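2-polyprenyl-6-methoxyphenol hydroxylase-like FAD-dependent oxidoreductase (Streptomyces sp. NRRL 11266, PDB 6UI5) binds flavin-adenine dinucleotide in a Rossmann-type domain and belongs to the FAD-dependent aromatic-ring hydroxylase-like oxidoreductases. Local coordinates at residues 264-269 with 288-293; 171-176 with 341-346. All coordinates share one frame; numbering follows the deposited sequence.

Contact 1. Residues 264-269 with 288-293. With FAD (flavin-adenine dinucleotide), chain C.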
loop_
_atom_site.group_PDB
_atom_site.type_symbol
_atom_site.label_atom_id
_atom_site.label_comp_id
_atom_site.label_asym_id
_atom_site.label_seq_id
_atom_site.Cartn_x
_atom_site.Cartn_y
_atom_site.Cartn_z
ATOM N N TYR A 264 -29.556 -1.178 -3.056
ATOM C CA TYR A 264 -28.388 -1.289 -3.930
ATOM C C TYR A 264 -27.438 -2.338 -3.365
ATOM O O TYR A 264 -27.311 -2.488 -2.146
ATOM C CB TYR A 264 -27.673 0.060 -4.095
ATOM C CG TYR A 264 -26.766 0.419 -2.931
ATOM C CD1 TYR A 264 -25.450 -0.034 -2.884
ATOM C CD2 TYR A 264 -27.225 1.206 -1.879
ATOM C CE1 TYR A 264 -24.626 0.270 -1.824
ATOM C CE2 TYR A 264 -26.395 1.530 -0.813
ATOM C CZ TYR A 264 -25.096 1.052 -0.792
ATOM O OH TYR A 264 -24.246 1.346 0.258
ATOM N N SER A 265 -26.767 -3.070 -4.260
ATOM C CA SER A 265 -25.631 -3.894 -3.868
ATOM C C SER A 265 -24.450 -3.433 -4.715
ATOM O O SER A 265 -24.634 -2.813 -5.760
ATOM C CB SER A 265 -25.882 -5.440 -4.046
ATOM O OG SER A 265 -26.337 -5.776 -5.350
ATOM N N ILE A 266 -23.233 -3.703 -4.257
ATOM C CA ILE A 266 -22.029 -3.216 -4.942
ATOM C C ILE A 266 -21.198 -4.404 -5.361
ATOM O O ILE A 266 -20.817 -5.226 -4.517
ATOM C CB ILE A 266 -21.191 -2.282 -4.061
ATOM C CG1 ILE A 266 -21.876 -0.930 -3.928
ATOM C CG2 ILE A 266 -19.758 -2.128 -4.647
ATOM C CD1 ILE A 266 -22.041 -0.209 -5.268
ATOM N N VAL A 267 -20.870 -4.472 -6.648
ATOM C CA VAL A 267 -19.775 -5.309 -7.119
ATOM C C VAL A 267 -18.757 -4.418 -7.814
ATOM O O VAL A 267 -19.026 -3.261 -8.119
ATOM C CB VAL A 267 -20.245 -6.416 -8.065
ATOM C CG1 VAL A 267 -20.971 -7.524 -7.262
ATOM C CG2 VAL A 267 -21.115 -5.805 -9.142
ATOM N N THR A 268 -17.588 -4.998 -8.096
ATOM C CA THR A 268 -16.441 -4.298 -8.677
ATOM C C THR A 268 -16.072 -4.953 -10.001
ATOM O O THR A 268 -15.623 -6.104 -10.025
ATOM C CB THR A 268 -15.254 -4.351 -7.729
ATOM O OG1 THR A 268 -15.648 -3.864 -6.443
ATOM C CG2 THR A 268 -14.110 -3.498 -8.278
ATOM N N ARG A 269 -16.251 -4.234 -11.108
ATOM C CA ARG A 269 -15.969 -4.810 -12.418
ATOM C C ARG A 269 -15.300 -3.792 -13.324
ATOM O O ARG A 269 -15.527 -2.577 -13.214
ATOM C CB ARG A 269 -17.231 -5.358 -13.129
ATOM C CG ARG A 269 -18.028 -6.398 -12.291
ATOM C CD ARG A 269 -17.534 -7.877 -12.441
ATOM N NE ARG A 269 -18.419 -8.732 -11.649
ATOM C CZ ARG A 269 -18.293 -8.982 -10.346
ATOM N NH1 ARG A 269 -17.217 -8.517 -9.662
ATOM N NH2 ARG A 269 -19.225 -9.770 -9.742
ATOM N N VAL A 288 -17.516 -0.256 -12.598
ATOM C CA VAL A 288 -18.327 0.054 -11.420
ATOM C C VAL A 288 -17.578 -0.411 -10.180
ATOM O O VAL A 288 -16.731 -1.305 -10.245
ATOM C CB VAL A 288 -19.714 -0.633 -11.430
ATOM C CG1 VAL A 288 -20.574 -0.126 -12.604
ATOM C CG2 VAL A 288 -19.528 -2.126 -11.475
ATOM N N HIS A 289 -17.934 0.170 -9.033
ATOM C CA HIS A 289 -17.187 -0.007 -7.789
ATOM C C HIS A 289 -17.939 0.779 -6.731
ATOM O O HIS A 289 -18.895 1.495 -7.038
ATOM C CB HIS A 289 -15.748 0.496 -7.908
ATOM C CG HIS A 289 -15.655 1.821 -8.583
ATOM N ND1 HIS A 289 -16.127 2.982 -8.007
ATOM C CD2 HIS A 289 -15.213 2.165 -9.813
ATOM C CE1 HIS A 289 -15.949 3.990 -8.843
ATOM N NE2 HIS A 289 -15.397 3.522 -9.947
ATOM N N TYR A 290 -17.488 0.651 -5.488
ATOM C CA TYR A 290 -18.102 1.402 -4.409
ATOM C C TYR A 290 -17.930 2.900 -4.657
ATOM O O TYR A 290 -16.872 3.349 -5.138
ATOM C CB TYR A 290 -17.503 1.016 -3.058
ATOM C CG TYR A 290 -18.116 1.732 -1.888
ATOM C CD1 TYR A 290 -19.323 1.308 -1.364
ATOM C CD2 TYR A 290 -17.498 2.824 -1.303
ATOM C CE1 TYR A 290 -19.907 1.954 -0.295
ATOM C CE2 TYR A 290 -18.066 3.473 -0.220
ATOM C CZ TYR A 290 -19.276 3.037 0.278
ATOM O OH TYR A 290 -19.874 3.678 1.347
ATOM N N PRO A 291 -18.958 3.699 -4.362
ATOM C CA PRO A 291 -18.890 5.149 -4.621
ATOM C C PRO A 291 -18.038 5.903 -3.590
ATOM O O PRO A 291 -18.465 6.148 -2.462
ATOM C CB PRO A 291 -20.366 5.615 -4.527
ATOM C CG PRO A 291 -21.116 4.431 -3.907
ATOM C CD PRO A 291 -20.344 3.185 -4.242
ATOM N N TYR A 292 -16.844 6.280 -3.996
ATOM C CA TYR A 292 -15.917 7.033 -3.167
ATOM C C TYR A 292 -15.354 8.193 -3.974
ATOM O O TYR A 292 -15.170 8.078 -5.192
ATOM C CB TYR A 292 -14.765 6.161 -2.692
ATOM C CG TYR A 292 -14.850 5.626 -1.292
ATOM C CD1 TYR A 292 -15.247 6.435 -0.236
ATOM C CD2 TYR A 292 -14.473 4.311 -1.016
ATOM C CE1 TYR A 292 -15.286 5.942 1.054
ATOM C CE2 TYR A 292 -14.517 3.811 0.264
ATOM C CZ TYR A 292 -14.919 4.631 1.292
ATOM O OH TYR A 292 -14.954 4.143 2.572
ATOM N N ASN A 293 -15.124 9.329 -3.297
ATOM C CA ASN A 293 -14.421 10.506 -3.821
ATOM C C ASN A 293 -15.051 11.061 -5.085
ATOM O O ASN A 293 -14.481 11.955 -5.708
ATOM C CB ASN A 293 -12.953 10.188 -4.101
ATOM C CG ASN A 293 -12.311 9.411 -2.977
ATOM O OD1 ASN A 293 -12.107 8.209 -3.085
ATOM N ND2 ASN A 293 -11.991 10.097 -1.886
HETATM P PA FAD C . -26.202 5.318 -15.160
HETATM O O1A FAD C . -26.185 6.469 -14.178
HETATM O O2A FAD C . -26.561 4.049 -14.406
HETATM O O5B FAD C . -27.155 5.666 -16.471
HETATM C C5B FAD C . -27.454 4.651 -17.417
HETATM C C4B FAD C . -28.773 5.044 -18.157
HETATM O O4B FAD C . -29.061 4.247 -19.157
HETATM C C3B FAD C . -29.975 4.922 -17.190
HETATM O O3B FAD C . -30.809 5.975 -17.405
HETATM C C2B FAD C . -30.651 3.599 -17.601
HETATM O O2B FAD C . -32.042 3.618 -17.079
HETATM C C1B FAD C . -30.590 3.683 -18.902
HETATM N N9A FAD C . -30.651 2.432 -19.632
HETATM C C8A FAD C . -30.150 1.238 -19.245
HETATM N N7A FAD C . -30.357 0.357 -20.246
HETATM C C5A FAD C . -30.966 1.017 -21.260
HETATM C C6A FAD C . -31.403 0.615 -22.517
HETATM N N6A FAD C . -31.446 -0.594 -23.326
HETATM N N1A FAD C . -31.995 1.485 -23.340
HETATM C C2A FAD C . -32.163 2.771 -22.962
HETATM N N3A FAD C . -31.721 3.169 -21.734
HETATM C C4A FAD C . -31.130 2.298 -20.887
HETATM N N1 FAD C . -21.487 8.903 -7.941
HETATM C C2 FAD C . -20.635 9.961 -7.326
HETATM O O2 FAD C . -19.941 10.662 -7.987
HETATM N N3 FAD C . -20.669 10.138 -5.846
HETATM C C4 FAD C . -21.533 9.276 -5.038
HETATM O O4 FAD C . -21.584 9.393 -3.860
HETATM C C4X FAD C . -22.379 8.213 -5.694
HETATM N N5 FAD C . -23.205 7.391 -4.840
HETATM C C5X FAD C . -24.038 6.328 -5.455
HETATM C C6 FAD C . -24.828 5.535 -4.620
HETATM C C7 FAD C . -25.625 4.536 -5.167
HETATM C C7M FAD C . -26.362 3.846 -4.028
HETATM C C8 FAD C . -25.655 4.308 -6.552
HETATM C C8M FAD C . -26.567 3.186 -7.064
HETATM C C9 FAD C . -24.859 5.103 -7.396
HETATM C C9A FAD C . -24.037 6.121 -6.858
HETATM N N10 FAD C . -23.166 6.978 -7.749
HETATM C C10 FAD C . -22.355 8.026 -7.136
HETATM C "C1'" FAD C . -23.215 6.765 -9.210
HETATM C "C2'" FAD C . -21.919 6.447 -9.976
HETATM O "O2'" FAD C . -21.185 7.584 -10.243
HETATM C "C3'" FAD C . -22.251 5.899 -11.362
HETATM O "O3'" FAD C . -21.067 5.382 -11.884
HETATM C "C4'" FAD C . -22.758 6.933 -12.388
HETATM O "O4'" FAD C . -23.931 7.594 -12.009
HETATM C "C5'" FAD C . -23.078 6.085 -13.625
HETATM O "O5'" FAD C . -23.162 6.879 -14.775
HETATM P P FAD C . -23.612 6.212 -16.218
HETATM O O1P FAD C . -24.229 7.288 -17.080
HETATM O O2P FAD C . -22.503 5.460 -16.930
HETATM O O3P FAD C . -24.708 5.043 -15.815
#
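Val288 meets Arg269 in the one antiparallel hydrogen-bonded pair of this contact, an example of how a short strand pairing can deliver a loop to a cofactor. Both bonds of the pair, Arg269 N to Val288 O and Val288 N to Arg269 O, measure 3.1 Å and are moderately straight. Val288 O also receives the CA-H of Thr268. On the side chain, CG2 sits between the backbone N and the carbonyl carbon (chi1 -64° to CG1), which brings it over Val267 O at 3.6 Å.

The backbones are closest at His289, whose CA is 4.4 Å from that of Thr268, and draw apart toward Tyr290. The imidazole of His289 leads away from 264-269, and ND1 donates nearly straight to Tyr290 O, 3.0 Å away and well above that carbonyl's plane, tying ring to backbone. Tyr290 follows, with its backbone N 3.7 Å from Ile266 CG2. Its ring, whose edge faces the hydroxyl of Tyr264, lies among Val177, Phe220 and Ala222 of the adjoining strands. Pro291 comes next: its CD and Ile266 CD1 reach toward each other, tip to tip, 3.9 Å apart.

The same proline presents CB to the flavin, 3.4 Å from FAD N5, while Tyr264 lays one ring face under the methyl C7M, with CD2 at 3.5 Å. The phenol OH of Tyr264 is bonded to Ser221 O, which helps to fix that ring. Hydrogen bonding between the two segments is therefore confined to Arg269 and Val288, and the isoalloxazine meets carbon-rich surfaces here, van der Waals contacts that probably lower the local polarity.

Contact 2. Residues 171-176 with 341-346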
loop_
_atom_site.group_PDB
_atom_site.type_symbol
_atom_site.label_atom_id
_atom_site.label_comp_id
_atom_site.label_asym_id
_atom_site.label_seq_id
_atom_site.Cartn_x
_atom_site.Cartn_y
_atom_site.Cartn_z
ATOM N N GLY A 171 -13.902 -8.838 -12.676
ATOM C CA GLY A 171 -13.688 -8.361 -11.323
ATOM C C GLY A 171 -14.107 -9.368 -10.270
ATOM O O GLY A 171 -14.549 -10.476 -10.569
ATOM N N ASP A 172 -13.952 -8.948 -9.013
ATOM C CA ASP A 172 -14.254 -9.802 -7.873
ATOM C C ASP A 172 -14.423 -8.950 -6.620
ATOM O O ASP A 172 -14.025 -7.791 -6.584
ATOM C CB ASP A 172 -13.170 -10.851 -7.670
ATOM C CG ASP A 172 -13.739 -12.188 -7.251
ATOM O OD1 ASP A 172 -14.938 -12.429 -7.513
ATOM O OD2 ASP A 172 -12.994 -12.995 -6.661
ATOM N N ASP A 173 -15.070 -9.522 -5.603
ATOM C CA ASP A 173 -15.223 -8.852 -4.314
ATOM C C ASP A 173 -15.114 -9.880 -3.211
ATOM O O ASP A 173 -15.590 -11.008 -3.364
ATOM C CB ASP A 173 -16.562 -8.102 -4.196
ATOM C CG ASP A 173 -16.695 -6.967 -5.226
ATOM O OD1 ASP A 173 -17.202 -7.288 -6.329
ATOM O OD2 ASP A 173 -16.293 -5.785 -4.941
ATOM N N TRP A 174 -14.439 -9.508 -2.120
ATOM C CA TRP A 174 -14.409 -10.354 -0.929
ATOM C C TRP A 174 -15.547 -10.040 0.037
ATOM O O TRP A 174 -15.721 -10.749 1.035
ATOM C CB TRP A 174 -13.068 -10.222 -0.195
ATOM C CG TRP A 174 -12.818 -8.870 0.409
ATOM C CD1 TRP A 174 -13.113 -8.468 1.684
ATOM C CD2 TRP A 174 -12.194 -7.741 -0.237
ATOM N NE1 TRP A 174 -12.719 -7.151 1.866
ATOM C CE2 TRP A 174 -12.154 -6.689 0.702
ATOM C CE3 TRP A 174 -11.665 -7.524 -1.514
ATOM C CZ2 TRP A 174 -11.605 -5.433 0.396
ATOM C CZ3 TRP A 174 -11.128 -6.275 -1.815
ATOM C CH2 TRP A 174 -11.119 -5.244 -0.866
ATOM N N VAL A 175 -16.305 -8.989 -0.230
ATOM C CA VAL A 175 -17.501 -8.687 0.534
ATOM C C VAL A 175 -18.477 -8.005 -0.412
ATOM O O VAL A 175 -18.074 -7.336 -1.376
ATOM C CB VAL A 175 -17.170 -7.817 1.768
ATOM C CG1 VAL A 175 -16.577 -6.472 1.332
ATOM C CG2 VAL A 175 -18.434 -7.638 2.659
ATOM N N ILE A 176 -19.766 -8.209 -0.157
ATOM C CA ILE A 176 -20.825 -7.571 -0.932
ATOM C C ILE A 176 -21.394 -6.428 -0.101
ATOM O O ILE A 176 -22.025 -6.657 0.936
ATOM C CB ILE A 176 -21.926 -8.560 -1.337
ATOM C CG1 ILE A 176 -21.343 -9.734 -2.127
ATOM C CG2 ILE A 176 -22.943 -7.838 -2.181
ATOM C CD1 ILE A 176 -20.360 -9.316 -3.249
ATOM N N ASN A 341 -8.209 1.230 -6.506
ATOM C CA ASN A 341 -8.049 1.993 -5.271
ATOM C C ASN A 341 -9.344 2.082 -4.459
ATOM O O ASN A 341 -9.274 2.189 -3.225
ATOM C CB ASN A 341 -7.486 3.394 -5.570
ATOM C CG ASN A 341 -8.551 4.423 -5.789
ATOM O OD1 ASN A 341 -9.128 4.949 -4.824
ATOM N ND2 ASN A 341 -8.812 4.755 -7.069
ATOM N N ILE A 342 -10.522 2.048 -5.103
ATOM C CA ILE A 342 -11.753 1.878 -4.320
ATOM C C ILE A 342 -11.655 0.606 -3.491
ATOM O O ILE A 342 -11.804 0.628 -2.265
ATOM C CB ILE A 342 -13.004 1.855 -5.218
ATOM C CG1 ILE A 342 -13.175 3.158 -6.015
ATOM C CG2 ILE A 342 -14.275 1.539 -4.387
ATOM C CD1 ILE A 342 -13.459 4.344 -5.192
ATOM N N GLN A 343 -11.360 -0.518 -4.147
ATOM C CA GLN A 343 -11.224 -1.771 -3.409
ATOM C C GLN A 343 -10.176 -1.629 -2.307
ATOM O O GLN A 343 -10.367 -2.124 -1.183
ATOM C CB GLN A 343 -10.857 -2.905 -4.371
ATOM C CG GLN A 343 -11.979 -3.373 -5.289
ATOM C CD GLN A 343 -13.194 -3.933 -4.541
ATOM O OE1 GLN A 343 -13.957 -3.200 -3.891
ATOM N NE2 GLN A 343 -13.362 -5.253 -4.621
ATOM N N ALA A 344 -9.077 -0.905 -2.602
ATOM C CA ALA A 344 -8.050 -0.677 -1.590
ATOM C C ALA A 344 -8.598 0.145 -0.438
ATOM O O ALA A 344 -8.309 -0.147 0.722
ATOM C CB ALA A 344 -6.819 0.021 -2.190
ATOM N N GLN A 345 -9.397 1.170 -0.731
ATOM C CA GLN A 345 -10.068 1.891 0.349
ATOM C C GLN A 345 -10.952 0.956 1.168
ATOM O O GLN A 345 -10.951 1.027 2.403
ATOM C CB GLN A 345 -10.883 3.071 -0.202
ATOM C CG GLN A 345 -10.008 4.292 -0.570
ATOM C CD GLN A 345 -10.824 5.482 -1.078
ATOM O OE1 GLN A 345 -11.619 6.067 -0.327
ATOM N NE2 GLN A 345 -10.649 5.831 -2.368
ATOM N N LEU A 346 -11.692 0.050 0.516
ATOM C CA LEU A 346 -12.570 -0.830 1.296
ATOM C C LEU A 346 -11.765 -1.711 2.249
ATOM O O LEU A 346 -12.236 -2.032 3.350
ATOM C CB LEU A 346 -13.436 -1.698 0.379
ATOM C CG LEU A 346 -14.632 -1.018 -0.297
ATOM C CD1 LEU A 346 -15.501 -2.041 -1.021
ATOM C CD2 LEU A 346 -15.454 -0.226 0.711
#
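Gln343, on the long helix 325-346, extends its amide to Asp173 and Trp174 in a loop of the Rossmann-type FAD-binding domain, the one that leads into strand 176-185. The case illustrates how one bent polar side chain can join a helix to the margin of an antiparallel sheet. Its chain leaves with CG anti to the carbonyl carbon and folds at the next bond (chi2 -61°), a bend that carries NE2 to the loop. There NE2 makes a weak hydrogen bond to Asp173 OD2, at 3.0 Å and well short of straight, and Asp172 O lies 3.3 Å from the same nitrogen. The two side chains cross at about a right angle, carboxylate and amide planes 76° apart. Asp173 has a stronger partner in Thr268, whose hydroxyl bonds to the same OD2, so the carboxylate is held from the sheet as well as from the helix; OD1 adds a long, weak ion pair with Arg269.

The indole of Trp174 lies alongside. Its CG occupies the position between backbone N and carbonyl carbon (chi1 67°), and this swings the six-membered ring across to the helix. CZ3 comes within 3.7 Å of Gln343 NE2, the two side chains sliding past each other in opposite directions with their planes moderately inclined. Beyond the amide, CZ2 packs against Leu346 CB at 4.2 Å. Trp174 NE1 is satisfied elsewhere, by Tyr350 O. The second subunit covers part of the same region: its Tyr357 OH is hydrogen-bonded to Asp172 N, and its Pro353 packs on Trp174. At the far corner of the indole, the ring edge at CH2 meets the backbone O of Gln343, which lies close to the ring plane, 3.2 Å from CH2.

How the contacts relate
Followed from the N terminus, the chain first passes through 171-176, a loop between strands 169-170 and 176-185. It then runs along strand 257-271, where 264-269 lies, and returns through 288-293, so that contact 1 closes a short loop of 18 residues. Helix 295-316 and most of helix 325-346 follow before 341-346 closes contact 2, whose 164-residue loop encloses the first entirely. Their centres lie about 8 Å apart, and they touch directly: Asn293 OD1 and Gln345 NE2, 2.9 Å apart, connect the flavin-side loop to the helix. Together the two contacts join the antiparallel sheet, the loop beside FAD and helix 325-346.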